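Local coordinates for type III effector HopA1 (Pseudomonas syringae pv. tomato str. DC3000, PDB 4RSX), which is a type III effector, presumably injected into plant cells by the bacterium; this chain is its C-terminal alpha/beta part, at residues M130-K144 against A158-L172. Numbering follows the deposited sequence.
Sequences MATLIGKESAITHGK and AVLYINGDVAKAEKL
Leu-160 is the hub of the closely packed side of this contact: its CD2 lies 3.6 Å from CE of Met-130 and also meets CD1 of Ile-134, while its CD1 faces CD2 of Leu-133, whose side chain crosses it at about a right angle. A bend at the last torsion of Met-130 (chi3 69°) brings CE against Leu-160 and the carbonyl O of Val-159. Farther along, Ile-140 and Leu-172 reach toward each other tip to tip, CG1 to CD1 at 3.8 Å. Strands 140-144 and 158-162 are the two arms of an antiparallel beta hairpin in the middle of a seven-stranded sheet, with helices 123-136 and 166-180 packed on the face that bears Leu-160 and Ile-140. A beta bulge between Ile-140 and His-142 shifts the register by one. There Tyr-161 O accepts from Thr-141 N, and Tyr-161 N gives His-142 O a nearly straight bond of 2.9 Å. The other face of the sheet holds an offset stack, the planes of the His-142 and Tyr-161 rings nearly parallel (4°), with centroids 4.2 Å apart; Thr-141 OG1 is hydrogen-bonded to His-142 ND1, which should help to fix the imidazole's rotation. Val-159 CG1 covers the opposite face of the phenol ring, and extended Lys-144 runs past its hydroxyl toward a salt bridge with Asp-156. Packing gives way to water where the loop after helix 123-136 faces the start of helix 166-180: the Glu-137–Lys-168 salt bridge is long, OE1 to NZ 3.6 Å, and one water links both charges and Ala-139 N. A second water joins Ser-138 O to ND2 of Asn-163; the same ND2 also bonds Arg-106 O, and OD1 accepts from Gln-111.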
loop_
_atom_site.group_PDB
_atom_site.type_symbol
_atom_site.label_atom_id
_atom_site.label_comp_id
_atom_site.label_asym_id
_atom_site.label_seq_id
_atom_site.Cartn_x
_atom_site.Cartn_y
_atom_site.Cartn_z
ATOM N N MET A 130 9.976 -9.995 -1.159
ATOM C CA MET A 130 9.317 -9.188 -2.189
ATOM C C MET A 130 10.162 -9.145 -3.458
ATOM O O MET A 130 9.638 -9.299 -4.562
ATOM C CB MET A 130 9.032 -7.768 -1.680
ATOM C CG MET A 130 7.897 -7.715 -0.662
ATOM S SD MET A 130 7.761 -6.097 0.134
ATOM C CE MET A 130 7.184 -5.133 -1.269
ATOM N N ALA A 131 11.469 -8.950 -3.298
ATOM C CA ALA A 131 12.377 -8.922 -4.445
ATOM C C ALA A 131 12.369 -10.255 -5.213
ATOM O O ALA A 131 12.317 -10.280 -6.453
ATOM C CB ALA A 131 13.790 -8.563 -4.002
ATOM N N THR A 132 12.414 -11.361 -4.480
ATOM C CA THR A 132 12.372 -12.672 -5.116
ATOM C C THR A 132 11.058 -12.823 -5.898
ATOM O O THR A 132 11.054 -13.202 -7.075
ATOM C CB THR A 132 12.501 -13.793 -4.077
ATOM O OG1 THR A 132 13.706 -13.600 -3.330
ATOM C CG2 THR A 132 12.530 -15.169 -4.746
ATOM N N LEU A 133 9.951 -12.499 -5.244
ATOM C CA LEU A 133 8.629 -12.662 -5.836
ATOM C C LEU A 133 8.506 -11.782 -7.084
ATOM O O LEU A 133 8.008 -12.232 -8.124
ATOM C CB LEU A 133 7.546 -12.337 -4.802
ATOM C CG LEU A 133 6.130 -12.859 -5.081
ATOM C CD1 LEU A 133 6.144 -14.375 -5.279
ATOM C CD2 LEU A 133 5.143 -12.470 -3.966
ATOM N N ILE A 134 8.982 -10.543 -6.992
ATOM C CA ILE A 134 8.963 -9.656 -8.154
ATOM C C ILE A 134 9.825 -10.212 -9.286
ATOM O O ILE A 134 9.455 -10.115 -10.461
ATOM C CB ILE A 134 9.399 -8.228 -7.776
ATOM C CG1 ILE A 134 8.332 -7.598 -6.866
ATOM C CG2 ILE A 134 9.631 -7.364 -9.025
ATOM C CD1 ILE A 134 8.832 -6.436 -6.036
ATOM N N GLY A 135 10.967 -10.807 -8.945
ATOM C CA GLY A 135 11.802 -11.425 -9.963
ATOM C C GLY A 135 11.069 -12.497 -10.764
ATOM O O GLY A 135 11.232 -12.581 -11.992
ATOM N N LYS A 136 10.260 -13.303 -10.069
ATOM C CA LYS A 136 9.624 -14.492 -10.635
ATOM C C LYS A 136 8.281 -14.219 -11.298
ATOM O O LYS A 136 7.902 -14.917 -12.239
ATOM C CB LYS A 136 9.384 -15.545 -9.534
ATOM C CG LYS A 136 10.632 -16.261 -8.989
ATOM C CD LYS A 136 10.204 -17.379 -8.030
ATOM C CE LYS A 136 11.325 -17.791 -7.067
ATOM N NZ LYS A 136 12.604 -18.115 -7.764
ATOM N N GLU A 137 7.556 -13.221 -10.800
ATOM C CA GLU A 137 6.154 -13.048 -11.171
ATOM C C GLU A 137 5.940 -11.788 -11.995
ATOM O O GLU A 137 5.870 -10.684 -11.442
ATOM C CB GLU A 137 5.288 -12.980 -9.906
ATOM C CG GLU A 137 5.403 -14.198 -8.994
ATOM C CD GLU A 137 4.572 -15.382 -9.481
ATOM O OE1 GLU A 137 3.687 -15.182 -10.353
ATOM O OE2 GLU A 137 4.793 -16.514 -8.977
ATOM N N SER A 138 5.810 -11.948 -13.306
ATOM C CA SER A 138 5.665 -10.807 -14.197
ATOM C C SER A 138 4.346 -10.053 -14.029
ATOM O O SER A 138 4.200 -8.950 -14.566
ATOM C CB SER A 138 5.826 -11.238 -15.666
ATOM O OG SER A 138 7.018 -11.978 -15.851
ATOM N N ALA A 139 3.380 -10.632 -13.317
ATOM C CA ALA A 139 2.159 -9.878 -13.007
ATOM C C ALA A 139 2.468 -8.692 -12.084
ATOM O O ALA A 139 1.745 -7.696 -12.078
ATOM C CB ALA A 139 1.073 -10.771 -12.408
ATOM N N ILE A 140 3.546 -8.789 -11.308
ATOM C CA ILE A 140 3.920 -7.688 -10.421
ATOM C C ILE A 140 4.811 -6.683 -11.160
ATOM O O ILE A 140 5.910 -7.023 -11.602
ATOM C CB ILE A 140 4.654 -8.197 -9.174
ATOM C CG1 ILE A 140 3.844 -9.306 -8.500
ATOM C CG2 ILE A 140 4.870 -7.075 -8.185
ATOM C CD1 ILE A 140 4.522 -9.870 -7.268
ATOM N N THR A 141 4.349 -5.442 -11.282
ATOM C CA THR A 141 5.132 -4.441 -11.979
ATOM C C THR A 141 6.235 -3.861 -11.101
ATOM O O THR A 141 7.311 -3.524 -11.613
ATOM C CB THR A 141 4.266 -3.298 -12.517
ATOM O OG1 THR A 141 3.649 -2.611 -11.426
ATOM C CG2 THR A 141 3.194 -3.837 -13.450
ATOM N N HIS A 142 5.959 -3.721 -9.801
ATOM C CA HIS A 142 6.958 -3.248 -8.830
ATOM C C HIS A 142 6.458 -3.340 -7.407
ATOM O O HIS A 142 5.277 -3.624 -7.163
ATOM C CB HIS A 142 7.349 -1.794 -9.085
ATOM C CG HIS A 142 6.216 -0.825 -8.944
ATOM N ND1 HIS A 142 5.077 -0.887 -9.725
ATOM C CD2 HIS A 142 6.056 0.257 -8.136
ATOM C CE1 HIS A 142 4.267 0.106 -9.400
ATOM N NE2 HIS A 142 4.833 0.812 -8.437
ATOM N N GLY A 143 7.362 -3.089 -6.463
ATOM C CA GLY A 143 6.986 -3.038 -5.069
ATOM C C GLY A 143 7.516 -1.764 -4.467
ATOM O O GLY A 143 8.357 -1.098 -5.072
ATOM N N LYS A 144 7.026 -1.396 -3.286
ATOM C CA LYS A 144 7.696 -0.325 -2.559
ATOM C C LYS A 144 7.762 -0.630 -1.071
ATOM O O LYS A 144 6.859 -1.264 -0.505
ATOM C CB LYS A 144 7.057 1.056 -2.830
ATOM C CG LYS A 144 5.924 1.420 -1.890
ATOM C CD LYS A 144 5.289 2.803 -2.168
ATOM C CE LYS A 144 3.981 2.929 -1.328
ATOM N NZ LYS A 144 3.204 4.214 -1.529
ATOM N N ALA A 158 4.721 -1.529 3.202
ATOM C CA ALA A 158 5.138 -2.385 2.085
ATOM C C ALA A 158 3.969 -2.715 1.157
ATOM O O ALA A 158 2.918 -3.186 1.609
ATOM C CB ALA A 158 5.789 -3.662 2.602
ATOM N N VAL A 159 4.158 -2.467 -0.139
ATOM C CA VAL A 159 3.091 -2.657 -1.117
ATOM C C VAL A 159 3.624 -3.316 -2.408
ATOM O O VAL A 159 4.701 -2.949 -2.912
ATOM C CB VAL A 159 2.375 -1.307 -1.489
ATOM C CG1 VAL A 159 1.152 -1.577 -2.371
ATOM C CG2 VAL A 159 1.947 -0.499 -0.242
ATOM N N LEU A 160 2.879 -4.293 -2.928
ATOM C CA LEU A 160 3.148 -4.854 -4.254
ATOM C C LEU A 160 2.083 -4.357 -5.239
ATOM O O LEU A 160 0.880 -4.380 -4.929
ATOM C CB LEU A 160 3.150 -6.384 -4.205
ATOM C CG LEU A 160 4.300 -7.033 -3.429
ATOM C CD1 LEU A 160 4.093 -8.535 -3.313
ATOM C CD2 LEU A 160 5.612 -6.747 -4.114
ATOM N N TYR A 161 2.517 -3.895 -6.413
ATOM C CA TYR A 161 1.592 -3.383 -7.429
ATOM C C TYR A 161 1.437 -4.430 -8.511
ATOM O O TYR A 161 2.422 -4.849 -9.131
ATOM C CB TYR A 161 2.088 -2.056 -8.008
ATOM C CG TYR A 161 2.211 -1.002 -6.948
ATOM C CD1 TYR A 161 1.196 -0.088 -6.732
ATOM C CD2 TYR A 161 3.329 -0.952 -6.117
ATOM C CE1 TYR A 161 1.294 0.870 -5.730
ATOM C CE2 TYR A 161 3.439 -0.007 -5.128
ATOM C CZ TYR A 161 2.417 0.904 -4.937
ATOM O OH TYR A 161 2.523 1.850 -3.945
ATOM N N ILE A 162 0.188 -4.844 -8.724
ATOM C CA ILE A 162 -0.122 -6.070 -9.454
ATOM C C ILE A 162 -1.062 -5.851 -10.641
ATOM O O ILE A 162 -2.132 -5.246 -10.495
ATOM C CB ILE A 162 -0.792 -7.087 -8.513
ATOM C CG1 ILE A 162 0.125 -7.396 -7.323
ATOM C CG2 ILE A 162 -1.150 -8.367 -9.260
ATOM C CD1 ILE A 162 -0.554 -8.192 -6.211
ATOM N N ASN A 163 -0.672 -6.342 -11.814
ATOM C CA ASN A 163 -1.599 -6.385 -12.939
ATOM C C ASN A 163 -2.448 -7.638 -12.770
ATOM O O ASN A 163 -1.993 -8.735 -13.075
ATOM C CB ASN A 163 -0.841 -6.440 -14.268
ATOM C CG ASN A 163 -0.102 -5.156 -14.569
ATOM O OD1 ASN A 163 -0.501 -4.074 -14.117
ATOM N ND2 ASN A 163 0.975 -5.261 -15.350
ATOM N N GLY A 164 -3.659 -7.498 -12.245
ATOM C CA GLY A 164 -4.452 -8.674 -11.938
ATOM C C GLY A 164 -5.522 -8.370 -10.913
ATOM O O GLY A 164 -5.579 -7.249 -10.396
ATOM N N ASP A 165 -6.357 -9.367 -10.615
ATOM C CA ASP A 165 -7.514 -9.185 -9.742
ATOM C C ASP A 165 -7.250 -9.754 -8.353
ATOM O O ASP A 165 -6.119 -10.153 -8.040
ATOM C CB ASP A 165 -8.727 -9.893 -10.338
ATOM C CG ASP A 165 -8.431 -11.353 -10.693
ATOM O OD1 ASP A 165 -7.539 -11.974 -10.070
ATOM O OD2 ASP A 165 -9.087 -11.890 -11.607
ATOM N N VAL A 166 -8.303 -9.840 -7.544
ATOM C CA VAL A 166 -8.157 -10.258 -6.158
ATOM C C VAL A 166 -7.651 -11.705 -6.042
ATOM O O VAL A 166 -6.801 -12.004 -5.187
ATOM C CB VAL A 166 -9.451 -9.999 -5.340
ATOM C CG1 VAL A 166 -10.579 -10.913 -5.795
ATOM C CG2 VAL A 166 -9.189 -10.149 -3.848
ATOM N N ALA A 167 -8.125 -12.581 -6.929
ATOM C CA ALA A 167 -7.647 -13.964 -6.958
ATOM C C ALA A 167 -6.130 -14.062 -7.177
ATOM O O ALA A 167 -5.457 -14.849 -6.515
ATOM C CB ALA A 167 -8.386 -14.769 -8.012
ATOM N N LYS A 168 -5.608 -13.278 -8.113
ATOM C CA LYS A 168 -4.173 -13.260 -8.380
ATOM C C LYS A 168 -3.421 -12.771 -7.138
ATOM O O LYS A 168 -2.400 -13.341 -6.757
ATOM C CB LYS A 168 -3.871 -12.380 -9.606
ATOM C CG LYS A 168 -2.396 -12.311 -10.022
ATOM C CD LYS A 168 -1.824 -13.666 -10.432
ATOM C CE LYS A 168 -0.300 -13.584 -10.594
ATOM N NZ LYS A 168 0.272 -14.730 -11.368
ATOM N N ALA A 169 -3.950 -11.731 -6.494
ATOM C CA ALA A 169 -3.350 -11.184 -5.272
ATOM C C ALA A 169 -3.345 -12.184 -4.126
ATOM O O ALA A 169 -2.359 -12.270 -3.389
ATOM C CB ALA A 169 -4.072 -9.919 -4.842
ATOM N N GLU A 170 -4.453 -12.913 -3.954
ATOM C CA GLU A 170 -4.524 -13.972 -2.943
ATOM C C GLU A 170 -3.414 -14.998 -3.149
ATOM O O GLU A 170 -2.697 -15.348 -2.207
ATOM C CB GLU A 170 -5.888 -14.677 -2.970
ATOM C CG GLU A 170 -7.032 -13.850 -2.368
ATOM C CD GLU A 170 -8.387 -14.578 -2.377
ATOM O OE1 GLU A 170 -8.607 -15.439 -3.262
ATOM O OE2 GLU A 170 -9.235 -14.281 -1.498
ATOM N N LYS A 171 -3.265 -15.477 -4.380
ATOM C CA LYS A 171 -2.214 -16.447 -4.676
ATOM C C LYS A 171 -0.819 -15.895 -4.377
ATOM O O LYS A 171 -0.001 -16.584 -3.776
ATOM C CB LYS A 171 -2.311 -16.919 -6.128
ATOM C CG LYS A 171 -3.574 -17.713 -6.427
ATOM C CD LYS A 171 -3.587 -18.197 -7.875
ATOM C CE LYS A 171 -4.796 -19.084 -8.161
ATOM N NZ LYS A 171 -4.742 -19.664 -9.540
ATOM N N LEU A 172 -0.552 -14.653 -4.787
ATOM C CA LEU A 172 0.756 -14.049 -4.523
ATOM C C LEU A 172 0.981 -13.850 -3.037
ATOM O O LEU A 172 2.103 -13.993 -2.545
ATOM C CB LEU A 172 0.889 -12.703 -5.219
ATOM C CG LEU A 172 0.973 -12.764 -6.734
ATOM C CD1 LEU A 172 0.925 -11.347 -7.268
ATOM C CD2 LEU A 172 2.232 -13.489 -7.194
HETATM O O HOH W 1 2.885 -13.442 -12.459
HETATM O O HOH W 2 2.361 -7.685 -16.034
#